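Local coordinates for ABC transporter substrate-binding protein-branched chain amino acid transport (Streptococcus pneumoniae, PDB 4GNR) that binds isoleucine and probably delivers branched-chain amino acids to an ABC transporter as its extracellular substrate-binding component, at residues K211-A216 with K223-G228; E235-A240 with M338-G343. One frame throughout, in Å; residues are numbered along the deposited sequence.

Contact 1 of 2, residues K211-A216 with K223-G228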
loop_
_atom_site.group_PDB
_atom_site.type_symbol
_atom_site.label_atom_id
_atom_site.label_comp_id
_atom_site.label_asym_id
_atom_site.label_seq_id
_atom_site.Cartn_x
_atom_site.Cartn_y
_atom_site.Cartn_z
ATOM N N LYS A 211 -7.240 -15.528 -5.105
ATOM C CA LYS A 211 -7.469 -16.823 -5.797
ATOM C C LYS A 211 -6.812 -17.978 -5.024
ATOM O O LYS A 211 -7.353 -19.077 -4.958
ATOM C CB LYS A 211 -6.973 -16.752 -7.234
ATOM C CG LYS A 211 -7.776 -15.801 -8.111
ATOM C CD LYS A 211 -7.243 -15.756 -9.535
ATOM C CE LYS A 211 -7.946 -14.736 -10.434
ATOM N NZ LYS A 211 -7.651 -13.329 -10.019
ATOM N N ILE A 212 -5.631 -17.742 -4.459
ATOM C CA ILE A 212 -4.936 -18.752 -3.643
ATOM C C ILE A 212 -5.806 -19.121 -2.428
ATOM O O ILE A 212 -5.980 -20.300 -2.120
ATOM C CB ILE A 212 -3.546 -18.266 -3.231
ATOM C CG1 ILE A 212 -2.615 -18.257 -4.456
ATOM C CG2 ILE A 212 -2.992 -19.123 -2.092
ATOM C CD1 ILE A 212 -1.348 -17.476 -4.251
ATOM N N VAL A 213 -6.332 -18.113 -1.737
ATOM C CA VAL A 213 -7.207 -18.372 -0.587
ATOM C C VAL A 213 -8.434 -19.188 -1.031
ATOM O O VAL A 213 -8.820 -20.167 -0.404
ATOM C CB VAL A 213 -7.640 -17.050 0.063
ATOM C CG1 VAL A 213 -8.755 -17.301 1.070
ATOM C CG2 VAL A 213 -6.420 -16.402 0.728
ATOM N N ASN A 214 -8.996 -18.762 -2.150
ATOM C CA ASN A 214 -10.163 -19.405 -2.721
ATOM C C ASN A 214 -9.961 -20.897 -2.974
ATOM O O ASN A 214 -10.793 -21.751 -2.639
ATOM C CB ASN A 214 -10.476 -18.751 -4.052
ATOM C CG ASN A 214 -11.681 -19.351 -4.680
ATOM O OD1 ASN A 214 -11.549 -20.227 -5.515
ATOM N ND2 ASN A 214 -12.853 -19.032 -4.157
ATOM N N GLN A 215 -8.859 -21.184 -3.646
ATOM C CA GLN A 215 -8.498 -22.558 -3.993
ATOM C C GLN A 215 -8.021 -23.389 -2.799
ATOM O O GLN A 215 -8.315 -24.592 -2.709
ATOM C CB GLN A 215 -7.500 -22.561 -5.136
ATOM C CG GLN A 215 -8.143 -22.054 -6.429
ATOM C CD GLN A 215 -7.188 -21.873 -7.592
ATOM O OE1 GLN A 215 -6.311 -22.697 -7.829
ATOM N NE2 GLN A 215 -7.398 -20.790 -8.360
ATOM N N ALA A 216 -7.292 -22.769 -1.885
ATOM C CA ALA A 216 -6.799 -23.475 -0.697
ATOM C C ALA A 216 -7.969 -23.931 0.156
ATOM O O ALA A 216 -8.084 -25.110 0.516
ATOM C CB ALA A 216 -5.837 -22.587 0.110
ATOM N N LYS A 223 -6.002 -23.864 7.679
ATOM C CA LYS A 223 -5.014 -23.179 8.509
ATOM C C LYS A 223 -4.854 -21.706 8.113
ATOM O O LYS A 223 -5.176 -21.295 6.994
ATOM C CB LYS A 223 -3.652 -23.881 8.448
ATOM C CG LYS A 223 -3.536 -25.192 9.247
ATOM C CD LYS A 223 -3.631 -24.982 10.786
ATOM C CE LYS A 223 -3.505 -26.247 11.580
ATOM N NZ LYS A 223 -3.615 -25.954 13.036
ATOM N N PRO A 224 -4.359 -20.887 9.053
ATOM C CA PRO A 224 -4.166 -19.467 8.759
ATOM C C PRO A 224 -3.370 -19.193 7.496
ATOM O O PRO A 224 -2.374 -19.865 7.227
ATOM C CB PRO A 224 -3.387 -18.982 9.989
ATOM C CG PRO A 224 -3.909 -19.848 11.113
ATOM C CD PRO A 224 -4.041 -21.214 10.457
ATOM N N ILE A 225 -3.857 -18.211 6.736
ATOM C CA ILE A 225 -3.176 -17.671 5.527
ATOM C C ILE A 225 -2.836 -16.226 5.934
ATOM O O ILE A 225 -3.736 -15.473 6.320
ATOM C CB ILE A 225 -3.979 -17.793 4.257
ATOM C CG1 ILE A 225 -4.153 -19.290 3.935
ATOM C CG2 ILE A 225 -3.265 -17.066 3.103
ATOM C CD1 ILE A 225 -5.073 -19.544 2.765
ATOM N N VAL A 226 -1.553 -15.865 5.848
ATOM C CA VAL A 226 -1.056 -14.584 6.330
ATOM C C VAL A 226 -0.377 -13.817 5.214
ATOM O O VAL A 226 0.465 -14.362 4.494
ATOM C CB VAL A 226 -0.047 -14.845 7.475
ATOM C CG1 VAL A 226 0.406 -13.530 8.128
ATOM C CG2 VAL A 226 -0.631 -15.777 8.533
ATOM N N GLY A 227 -0.742 -12.551 5.090
ATOM C CA GLY A 227 -0.209 -11.716 4.036
ATOM C C GLY A 227 0.322 -10.387 4.504
ATOM O O GLY A 227 0.176 -9.967 5.652
ATOM N N GLY A 228 1.025 -9.745 3.566
ATOM C CA GLY A 228 1.467 -8.381 3.743
ATOM C C GLY A 228 0.334 -7.419 3.332
ATOM O O GLY A 228 -0.833 -7.789 3.170
#
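V213 and A216 of helix 206-218 meet I225 of strand 225-227 in a small, wholly apolar and buried contact, a compact example of how one turn of helix is laid on a sheet. Ahead of them in the helix, I212 turns its CB toward the strand but stays just beyond contact, its side chain packing instead on F185.

V213 makes the broader approach. Its CG2 branch, anti to the carbonyl carbon, lies 4.0 Å from CD1 of I225 and reaches CG2 of the same residue at an equal 4.0 Å, so one methyl spans both branches of the isoleucine while the two side chains run aslant of each other. The backbones stand well apart here, with 7.4 Å between CA of V213 and CA of I225, and the side chains fill the interval. N214 faces away from the strand, and in the conformer given its ND2 probably hydrogen-bonds to O of A240. Q215 hydrogen-bonds to Q186, F185 and T183, linking the helix to the start of helix 186-193 and the loop before it.

One turn on from I212, whose O accepts its backbone N-H, A216 points CB at the strand and touches CD1 of I225 at 4.1 Å. The isoleucine can serve both residues because its chain is extended: CG1 stands beside the backbone N (chi1 -65°) and CD1 continues outward (chi2 174°) to end against V213 and A216. I248 of the adjoining strand 248-252 touches both V213 and I225 and extends the apolar layer to the next strand. Strand 199-201, helix 206-218 and strand 225-227 form a beta-alpha-beta unit with parallel strands, the repeating element of the periplasmic binding protein fold.

Contact 2 of 2, residues E235-A240 with M338-G343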
loop_
_atom_site.group_PDB
_atom_site.type_symbol
_atom_site.label_atom_id
_atom_site.label_comp_id
_atom_site.label_asym_id
_atom_site.label_seq_id
_atom_site.Cartn_x
_atom_site.Cartn_y
_atom_site.Cartn_z
ATOM N N GLU A 235 -11.320 -5.974 -3.069
ATOM C CA GLU A 235 -11.138 -6.824 -4.252
ATOM C C GLU A 235 -10.488 -8.149 -3.821
ATOM O O GLU A 235 -10.721 -9.196 -4.433
ATOM C CB GLU A 235 -10.371 -6.107 -5.351
ATOM C CG GLU A 235 -10.353 -6.894 -6.609
ATOM C CD GLU A 235 -11.760 -7.210 -7.100
ATOM O OE1 GLU A 235 -12.676 -6.400 -6.840
ATOM O OE2 GLU A 235 -11.948 -8.265 -7.748
ATOM N N PHE A 236 -9.647 -8.108 -2.793
ATOM C CA PHE A 236 -9.058 -9.350 -2.264
ATOM C C PHE A 236 -10.204 -10.273 -1.785
ATOM O O PHE A 236 -10.217 -11.475 -2.082
ATOM C CB PHE A 236 -8.125 -9.023 -1.087
ATOM C CG PHE A 236 -7.735 -10.235 -0.282
ATOM C CD1 PHE A 236 -6.795 -11.141 -0.750
ATOM C CD2 PHE A 236 -8.335 -10.484 0.946
ATOM C CE1 PHE A 236 -6.457 -12.250 -0.006
ATOM C CE2 PHE A 236 -8.018 -11.591 1.680
ATOM C CZ PHE A 236 -7.070 -12.493 1.203
ATOM N N VAL A 237 -11.145 -9.706 -1.036
ATOM C CA VAL A 237 -12.274 -10.476 -0.517
ATOM C C VAL A 237 -13.136 -11.009 -1.672
ATOM O O VAL A 237 -13.588 -12.160 -1.643
ATOM C CB VAL A 237 -13.107 -9.657 0.490
ATOM C CG1 VAL A 237 -14.343 -10.467 0.934
ATOM C CG2 VAL A 237 -12.256 -9.254 1.700
ATOM N N GLN A 238 -13.357 -10.191 -2.690
ATOM C CA GLN A 238 -14.145 -10.630 -3.855
ATOM C C GLN A 238 -13.485 -11.833 -4.550
ATOM O O GLN A 238 -14.161 -12.768 -4.984
ATOM C CB GLN A 238 -14.348 -9.498 -4.841
ATOM C CG GLN A 238 -15.400 -8.525 -4.365
ATOM C CD GLN A 238 -15.451 -7.242 -5.166
ATOM O OE1 GLN A 238 -14.781 -7.106 -6.192
ATOM N NE2 GLN A 238 -16.225 -6.278 -4.684
ATOM N N GLN A 239 -12.167 -11.807 -4.682
ATOM C CA GLN A 239 -11.388 -12.892 -5.314
ATOM C C GLN A 239 -11.429 -14.158 -4.437
ATOM O O GLN A 239 -11.597 -15.278 -4.933
ATOM C CB GLN A 239 -9.950 -12.445 -5.617
ATOM C CG GLN A 239 -9.850 -11.320 -6.665
ATOM C CD GLN A 239 -10.340 -11.744 -8.018
ATOM O OE1 GLN A 239 -9.969 -12.804 -8.507
ATOM N NE2 GLN A 239 -11.140 -10.903 -8.657
ATOM N N ALA A 240 -11.298 -13.980 -3.128
ATOM C CA ALA A 240 -11.332 -15.122 -2.214
ATOM C C ALA A 240 -12.720 -15.751 -2.043
ATOM O O ALA A 240 -12.856 -16.972 -1.940
ATOM C CB ALA A 240 -10.848 -14.695 -0.825
ATOM N N MET A 338 -4.388 -7.489 10.982
ATOM C CA MET A 338 -5.831 -7.623 10.899
ATOM C C MET A 338 -6.216 -9.099 10.933
ATOM O O MET A 338 -5.566 -9.920 10.315
ATOM C CB MET A 338 -6.339 -7.027 9.560
ATOM C CG MET A 338 -5.794 -5.649 9.249
ATOM S SD MET A 338 -6.369 -4.367 10.361
ATOM C CE MET A 338 -7.623 -3.589 9.359
ATOM N N THR A 339 -7.278 -9.413 11.673
ATOM C CA THR A 339 -7.865 -10.754 11.752
ATOM C C THR A 339 -9.180 -10.694 10.951
ATOM O O THR A 339 -10.072 -9.903 11.278
ATOM C CB THR A 339 -8.213 -11.143 13.187
ATOM O OG1 THR A 339 -7.011 -11.248 13.954
ATOM C CG2 THR A 339 -8.950 -12.504 13.232
ATOM N N MET A 340 -9.285 -11.540 9.932
ATOM C CA MET A 340 -10.445 -11.585 9.060
ATOM C C MET A 340 -11.139 -12.942 9.050
ATOM O O MET A 340 -10.495 -13.983 8.909
ATOM C CB MET A 340 -10.021 -11.213 7.617
ATOM C CG MET A 340 -11.087 -11.465 6.542
ATOM S SD MET A 340 -10.575 -10.983 4.869
ATOM C CE MET A 340 -10.699 -9.195 4.973
ATOM N N ASN A 341 -12.463 -12.897 9.187
ATOM C CA ASN A 341 -13.324 -14.088 9.122
ATOM C C ASN A 341 -14.568 -13.696 8.329
ATOM O O ASN A 341 -15.105 -12.607 8.497
ATOM C CB ASN A 341 -13.660 -14.680 10.484
ATOM C CG ASN A 341 -12.485 -15.382 11.084
ATOM O OD1 ASN A 341 -11.987 -16.351 10.517
ATOM N ND2 ASN A 341 -12.035 -14.918 12.243
ATOM N N ASN A 342 -14.995 -14.603 7.462
ATOM C CA ASN A 342 -16.163 -14.396 6.601
ATOM C C ASN A 342 -16.002 -13.096 5.774
ATOM O O ASN A 342 -16.979 -12.411 5.467
ATOM C CB ASN A 342 -17.452 -14.378 7.437
ATOM C CG ASN A 342 -18.718 -14.500 6.596
ATOM O OD1 ASN A 342 -18.709 -15.072 5.505
ATOM N ND2 ASN A 342 -19.832 -14.024 7.141
ATOM N N GLY A 343 -14.754 -12.765 5.431
ATOM C CA GLY A 343 -14.447 -11.574 4.633
ATOM C C GLY A 343 -14.527 -10.235 5.332
ATOM O O GLY A 343 -14.485 -9.195 4.680
#
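M340 passes the rim of the F236 ring, its chain heading the opposite way to that of the phenylalanine. Its SD lies near the ring plane, 4.1 Å from CE2 of F236 and 89° off the ring normal as seen from the centroid: a Met-aromatic contact made at the edge. CG of M340 is anti to the backbone N (chi1 169°) and chi2 is also extended, which carries the sulfur out to the helix; the bend at chi3 (-75°) then turns the terminal methyl toward V237. There CE comes within 3.6 Å of CG2 of V237, a close apolar touch between side chains set at a slant.

V237 divides its two methyls between partners. CG2 also lies 3.7 Å from O of G343, whereas CG1 rests against the glycine backbone, 3.9 Å from its CA. With no side chain at G343, the turn after the strand can approach this closely, and its positive phi suits glycine.

F236 stacks on F231 and also touches Y206 and V213 of helix 206-218, while M340 packs on F250 of strand 248-252; helix 234-240 thus lies beside helix 206-218 and meets the sheet where strand 248-252 adjoins strand 335-341.

Overall arrangement
Both contacts set a helix against the same mixed sheet, and helix 234-240 follows strand 225-227 directly in the chain. Contact 1 is fully buried, methyl against methyl, between a helix and the strand that follows it; contact 2 is partly buried, adds sulfur, an aromatic edge and glycine backbone, and brings together segments 98 residues apart. Their centres are about 9 Å from each other, and the two helices join them directly: CG1 of V213 packs on CB of A240, while K211 NZ and Q239 OE1, 2.8 Å apart, form a probable hydrogen bond. The side chains that meet the sheet are apolar, while the helices are joined by both apolar and polar links.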